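Local coordinates for Rho-class glutathione S-transferase (Laternula elliptica, PDB 3QAV), which probably conjugates glutathione to electrophilic substrates and works as a dimer, at residues Y119-E124 / E166-Q171; T125-T130 / H159-H164. All coordinates share one frame; numbering follows the deposited sequence.

Interaction 1: residues Y119-E124 / E166-Q171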
loop_
_atom_site.group_PDB
_atom_site.type_symbol
_atom_site.label_atom_id
_atom_site.label_comp_id
_atom_site.label_asym_id
_atom_site.label_seq_id
_atom_site.Cartn_x
_atom_site.Cartn_y
_atom_site.Cartn_z
ATOM N N TYR A 119 3.557 -11.131 5.414
ATOM C CA TYR A 119 2.595 -10.141 4.926
ATOM C C TYR A 119 2.738 -8.863 5.765
ATOM O O TYR A 119 2.763 -7.762 5.231
ATOM C CB TYR A 119 1.160 -10.673 5.057
ATOM C CG TYR A 119 0.726 -11.676 3.993
ATOM C CD1 TYR A 119 0.105 -12.876 4.353
ATOM C CD2 TYR A 119 0.873 -11.396 2.630
ATOM C CE1 TYR A 119 -0.361 -13.774 3.385
ATOM C CE2 TYR A 119 0.403 -12.287 1.647
ATOM C CZ TYR A 119 -0.211 -13.469 2.033
ATOM O OH TYR A 119 -0.680 -14.342 1.075
ATOM N N GLN A 120 2.838 -9.007 7.082
ATOM C CA GLN A 120 2.991 -7.830 7.938
ATOM C C GLN A 120 4.181 -6.974 7.493
ATOM O O GLN A 120 4.037 -5.768 7.265
ATOM C CB GLN A 120 3.175 -8.242 9.407
ATOM C CG GLN A 120 3.687 -7.117 10.318
ATOM C CD GLN A 120 2.676 -5.991 10.548
ATOM O OE1 GLN A 120 3.051 -4.859 10.887
ATOM N NE2 GLN A 120 1.396 -6.300 10.386
ATOM N N ARG A 121 5.351 -7.592 7.363
ATOM C CA ARG A 121 6.547 -6.853 6.953
ATOM C C ARG A 121 6.400 -6.229 5.556
ATOM O O ARG A 121 6.752 -5.073 5.358
ATOM C CB ARG A 121 7.772 -7.768 7.010
ATOM C CG ARG A 121 8.128 -8.241 8.428
ATOM C CD ARG A 121 8.780 -7.132 9.261
ATOM N NE ARG A 121 7.839 -6.342 10.050
ATOM C CZ ARG A 121 7.528 -6.577 11.323
ATOM N NH1 ARG A 121 6.656 -5.788 11.950
ATOM N NH2 ARG A 121 8.085 -7.592 11.977
ATOM N N MET A 122 5.873 -6.993 4.602
ATOM C CA MET A 122 5.666 -6.497 3.241
ATOM C C MET A 122 4.949 -5.145 3.195
ATOM O O MET A 122 5.484 -4.152 2.697
ATOM C CB MET A 122 4.821 -7.486 2.429
ATOM C CG MET A 122 5.527 -8.732 1.968
ATOM S SD MET A 122 4.314 -9.945 1.398
ATOM C CE MET A 122 3.490 -9.031 0.100
ATOM N N PHE A 123 3.725 -5.129 3.711
ATOM C CA PHE A 123 2.890 -3.933 3.703
ATOM C C PHE A 123 3.342 -2.817 4.637
ATOM O O PHE A 123 3.041 -1.652 4.402
ATOM C CB PHE A 123 1.436 -4.355 3.963
ATOM C CG PHE A 123 0.930 -5.365 2.948
ATOM C CD1 PHE A 123 0.599 -6.661 3.328
ATOM C CD2 PHE A 123 0.865 -5.031 1.596
ATOM C CE1 PHE A 123 0.217 -7.614 2.377
ATOM C CE2 PHE A 123 0.488 -5.972 0.641
ATOM C CZ PHE A 123 0.164 -7.269 1.030
ATOM N N GLU A 124 4.084 -3.163 5.681
ATOM C CA GLU A 124 4.582 -2.145 6.596
ATOM C C GLU A 124 5.681 -1.315 5.914
ATOM O O GLU A 124 5.942 -0.171 6.307
ATOM C CB GLU A 124 5.129 -2.798 7.868
ATOM C CG GLU A 124 5.570 -1.809 8.945
ATOM C CD GLU A 124 6.074 -2.509 10.193
ATOM O OE1 GLU A 124 5.861 -3.733 10.310
ATOM O OE2 GLU A 124 6.668 -1.836 11.062
ATOM N N GLU A 166 15.549 -1.771 12.056
ATOM C CA GLU A 166 16.814 -2.134 12.695
ATOM C C GLU A 166 16.488 -3.242 13.698
ATOM O O GLU A 166 17.148 -4.286 13.736
ATOM C CB GLU A 166 17.398 -0.921 13.428
ATOM C CG GLU A 166 18.711 -1.161 14.178
ATOM C CD GLU A 166 19.893 -1.424 13.254
ATOM O OE1 GLU A 166 19.882 -0.922 12.112
ATOM O OE2 GLU A 166 20.842 -2.115 13.680
ATOM N N ASN A 167 15.453 -3.008 14.499
ATOM C CA ASN A 167 15.007 -3.972 15.499
ATOM C C ASN A 167 14.595 -5.294 14.873
ATOM O O ASN A 167 15.013 -6.358 15.325
ATOM C CB ASN A 167 13.820 -3.416 16.288
ATOM C CG ASN A 167 14.237 -2.414 17.341
ATOM O OD1 ASN A 167 13.393 -1.778 17.976
ATOM N ND2 ASN A 167 15.543 -2.268 17.539
ATOM N N TYR A 168 13.761 -5.221 13.840
ATOM C CA TYR A 168 13.288 -6.428 13.159
ATOM C C TYR A 168 14.479 -7.281 12.721
ATOM O O TYR A 168 14.545 -8.476 13.018
ATOM C CB TYR A 168 12.448 -6.053 11.927
ATOM C CG TYR A 168 11.213 -5.222 12.213
ATOM C CD1 TYR A 168 10.707 -4.349 11.253
ATOM C CD2 TYR A 168 10.537 -5.320 13.433
ATOM C CE1 TYR A 168 9.567 -3.595 11.494
ATOM C CE2 TYR A 168 9.390 -4.568 13.684
ATOM C CZ TYR A 168 8.913 -3.711 12.712
ATOM O OH TYR A 168 7.782 -2.966 12.949
ATOM N N LEU A 169 15.420 -6.659 12.015
ATOM C CA LEU A 169 16.602 -7.371 11.541
ATOM C C LEU A 169 17.430 -7.890 12.715
ATOM O O LEU A 169 18.019 -8.980 12.652
ATOM C CB LEU A 169 17.434 -6.460 10.634
ATOM C CG LEU A 169 16.769 -6.278 9.261
ATOM C CD1 LEU A 169 17.369 -5.097 8.522
ATOM C CD2 LEU A 169 16.918 -7.569 8.448
ATOM N N LYS A 170 17.464 -7.118 13.794
ATOM C CA LYS A 170 18.206 -7.537 14.971
ATOM C C LYS A 170 17.561 -8.825 15.471
ATOM O O LYS A 170 18.250 -9.818 15.709
ATOM C CB LYS A 170 18.152 -6.454 16.057
ATOM C CG LYS A 170 19.085 -6.712 17.241
ATOM C CD LYS A 170 19.115 -5.534 18.209
ATOM C CE LYS A 170 19.712 -4.292 17.561
ATOM N NZ LYS A 170 19.750 -3.114 18.480
ATOM N N GLN A 171 16.235 -8.809 15.597
ATOM C CA GLN A 171 15.477 -9.971 16.065
ATOM C C GLN A 171 15.617 -11.229 15.210
ATOM O O GLN A 171 15.726 -12.330 15.749
ATOM C CB GLN A 171 13.989 -9.642 16.171
ATOM C CG GLN A 171 13.617 -8.614 17.221
ATOM C CD GLN A 171 12.112 -8.445 17.338
ATOM O OE1 GLN A 171 11.624 -7.591 18.076
ATOM N NE2 GLN A 171 11.368 -9.268 16.605
HETATM O O HOH W 1 5.575 -4.228 14.013
#
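Arg121 lays its guanidinium flat on the ring of Tyr168, and Glu124 takes the hydroxyl of the same tyrosine. Arg121 CA and Tyr168 CA are 9.2 Å apart, and the touching is done by side chains. The arginine can be followed outward. CB and CG leave the helix with CG anti to the carbonyl carbon (chi1 -65°). The chain then bends at chi2 and again at chi3, which turns the guanidinium over the ring. Arg121 CD reaches the ring first, 3.9 Å from Tyr168 CD1. Arg121 NE lies above the CD1-CE1 side of the ring. Arg121 CZ sits over the ring centre, 3.5 Å from the centroid of the Tyr168 ring. Arg121 NH2 lies above the CD2-CE2 side, and Arg121 NH1 comes nearest, 3.2 Å from Tyr168 CZ. The planes are only 14° apart, so this is a stacked cation-pi contact. The guanidinium edge is used too. Arg121 NE and NH1 both point at Glu124 OE1 within the guanidinium plane, and the salt bridge from Arg121 NH1 to Glu124 OE1 is the shorter, at 2.7 Å. NH1 meets the syn lone pair of OE1. The other carboxylate oxygen, Glu124 OE2, lies at the ring edge and accepts a very short hydrogen bond of 2.5 Å from Tyr168 OH. A water donates to Tyr168 OH and accepts a weak bond from Arg121 NH1. Glu124 OE2 also forms a salt bridge with Arg75 of the second subunit. Two arginines and a phenol hydroxyl thus meet the carboxylate, which would probably favour its charged form. Trp165 meets the Tyr168 ring edge-to-face. This arginine-tyrosine cation-pi stack, backed by a salt bridge, joins helix 112-124 to helix 148-172 within the all-helical C-terminal domain of the glutathione S-transferase fold, beside the dimer interface.

Interaction 2: residues T125-T130 / H159-H164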
loop_
_atom_site.group_PDB
_atom_site.type_symbol
_atom_site.label_atom_id
_atom_site.label_comp_id
_atom_site.label_asym_id
_atom_site.label_seq_id
_atom_site.Cartn_x
_atom_site.Cartn_y
_atom_site.Cartn_z
ATOM N N THR A 125 6.315 -1.880 4.884
ATOM C CA THR A 125 7.384 -1.167 4.181
ATOM C C THR A 125 6.931 0.163 3.587
ATOM O O THR A 125 7.765 1.014 3.265
ATOM C CB THR A 125 7.997 -2.001 3.025
ATOM O OG1 THR A 125 7.025 -2.184 1.989
ATOM C CG2 THR A 125 8.467 -3.343 3.526
ATOM N N SER A 126 5.619 0.343 3.437
ATOM C CA SER A 126 5.098 1.581 2.869
ATOM C C SER A 126 5.423 2.776 3.764
ATOM O O SER A 126 5.531 3.899 3.281
ATOM C CB SER A 126 3.584 1.495 2.662
ATOM O OG SER A 126 2.889 1.764 3.866
ATOM N N ASN A 127 5.567 2.532 5.064
ATOM C CA ASN A 127 5.905 3.586 6.025
ATOM C C ASN A 127 7.286 4.170 5.763
ATOM O O ASN A 127 7.588 5.278 6.195
ATOM C CB ASN A 127 5.895 3.047 7.454
ATOM C CG ASN A 127 4.508 2.798 7.972
ATOM O OD1 ASN A 127 3.669 3.698 7.981
ATOM N ND2 ASN A 127 4.253 1.571 8.421
ATOM N N ILE A 128 8.135 3.407 5.086
ATOM C CA ILE A 128 9.475 3.869 4.787
ATOM C C ILE A 128 9.379 4.982 3.764
ATOM O O ILE A 128 10.054 6.000 3.886
ATOM C CB ILE A 128 10.352 2.726 4.242
ATOM C CG1 ILE A 128 10.492 1.638 5.314
ATOM C CG2 ILE A 128 11.726 3.271 3.817
ATOM C CD1 ILE A 128 11.240 0.395 4.846
ATOM N N SER A 129 8.533 4.786 2.759
ATOM C CA SER A 129 8.335 5.796 1.728
ATOM C C SER A 129 7.872 7.094 2.377
ATOM O O SER A 129 8.439 8.154 2.151
ATOM C CB SER A 129 7.266 5.348 0.726
ATOM O OG SER A 129 7.659 4.187 0.023
ATOM N N THR A 130 6.835 6.996 3.196
ATOM C CA THR A 130 6.274 8.163 3.852
ATOM C C THR A 130 7.165 8.824 4.898
ATOM O O THR A 130 7.370 10.036 4.862
ATOM C CB THR A 130 4.933 7.817 4.509
ATOM O OG1 THR A 130 5.140 6.819 5.515
ATOM C CG2 THR A 130 3.961 7.284 3.469
ATOM N N HIS A 159 14.495 8.697 11.405
ATOM C CA HIS A 159 15.278 7.889 12.327
ATOM C C HIS A 159 14.390 6.927 13.103
ATOM O O HIS A 159 14.782 5.788 13.367
ATOM C CB HIS A 159 16.059 8.791 13.289
ATOM C CG HIS A 159 17.244 9.461 12.659
ATOM N ND1 HIS A 159 17.966 10.448 13.291
ATOM C CD2 HIS A 159 17.848 9.262 11.464
ATOM C CE1 HIS A 159 18.966 10.829 12.515
ATOM N NE2 HIS A 159 18.918 10.124 11.400
ATOM N N VAL A 160 13.192 7.375 13.465
ATOM C CA VAL A 160 12.266 6.517 14.199
ATOM C C VAL A 160 11.842 5.334 13.330
ATOM O O VAL A 160 11.883 4.181 13.762
ATOM C CB VAL A 160 11.007 7.289 14.636
ATOM C CG1 VAL A 160 9.988 6.329 15.240
ATOM C CG2 VAL A 160 11.390 8.353 15.652
ATOM N N GLU A 161 11.442 5.625 12.100
ATOM C CA GLU A 161 11.029 4.582 11.172
ATOM C C GLU A 161 12.123 3.526 11.001
ATOM O O GLU A 161 11.871 2.327 11.138
ATOM C CB GLU A 161 10.693 5.204 9.825
ATOM C CG GLU A 161 10.255 4.214 8.760
ATOM C CD GLU A 161 9.003 3.432 9.135
ATOM O OE1 GLU A 161 8.050 4.031 9.683
ATOM O OE2 GLU A 161 8.971 2.215 8.859
ATOM N N LEU A 162 13.340 3.974 10.700
ATOM C CA LEU A 162 14.460 3.058 10.506
ATOM C C LEU A 162 14.721 2.206 11.744
ATOM O O LEU A 162 15.168 1.065 11.635
ATOM C CB LEU A 162 15.729 3.841 10.127
ATOM C CG LEU A 162 16.031 4.053 8.637
ATOM C CD1 LEU A 162 14.751 4.318 7.863
ATOM C CD2 LEU A 162 17.010 5.209 8.477
ATOM N N GLY A 163 14.436 2.766 12.917
ATOM C CA GLY A 163 14.645 2.038 14.159
ATOM C C GLY A 163 13.852 0.744 14.183
ATOM O O GLY A 163 14.347 -0.292 14.623
ATOM N N HIS A 164 12.620 0.802 13.690
ATOM C CA HIS A 164 11.756 -0.371 13.651
ATOM C C HIS A 164 12.410 -1.501 12.880
ATOM O O HIS A 164 12.515 -2.625 13.372
ATOM C CB HIS A 164 10.422 -0.020 13.002
ATOM C CG HIS A 164 9.569 0.889 13.830
ATOM N ND1 HIS A 164 9.007 2.044 13.328
ATOM C CD2 HIS A 164 9.148 0.794 15.113
ATOM C CE1 HIS A 164 8.276 2.620 14.265
ATOM N NE2 HIS A 164 8.344 1.881 15.359
#
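Glu161 starts with CG anti to its backbone N (chi1 180°) and then bends at chi2 (60°), which brings its carboxylate against Asn127 and Ile128. Asn127 CB lies 3.3 Å from Glu161 OE1. Ile128 CG1 is 3.9 Å from Glu161 OE2. Both side chains cross the glutamate at about a right angle. No hydrogen bond spans the two segments, so the touch is a van der Waals one between carbon and carboxylate. The backbones are close, with Ile128 CA 6.6 Å from Glu161 CA. The charge finds its partners nearby. Glu161 OE1 accepts from Asn131 ND2, while OE2 accepts from Trp165 NE1 and forms a salt bridge with Arg75 of the second subunit. With an alanine here, Asn131, Trp165 and that arginine would probably each lose a partner, and a gap would be likely to open beside Asn127 CB. Thr130 OG1 donates to Asn127 O, 3.0 Å away, from above the carbonyl plane. Helix 126-131 packs against helix 148-172, while Ile128 also touches Phe188 and Met191 of helix 183-197.

Interaction 1 and interaction 2 lie side by side, with centres about 10 Å apart. Both use helix 148-172. On the other side, helix 112-124 serves interaction 1 and helix 126-131, next in the chain, serves interaction 2. The segments 119-124 and 125-130 follow each other directly. Trp165 ties the two together, since it meets the ring of Tyr168 and donates to Glu161. Arg75 of the second subunit does so from across the dimer, with salt bridges to both Glu124 and Glu161. Both contacts lie away from the known glutathione-binding residues. They join helices of the C-terminal domain and also meet the partner subunit.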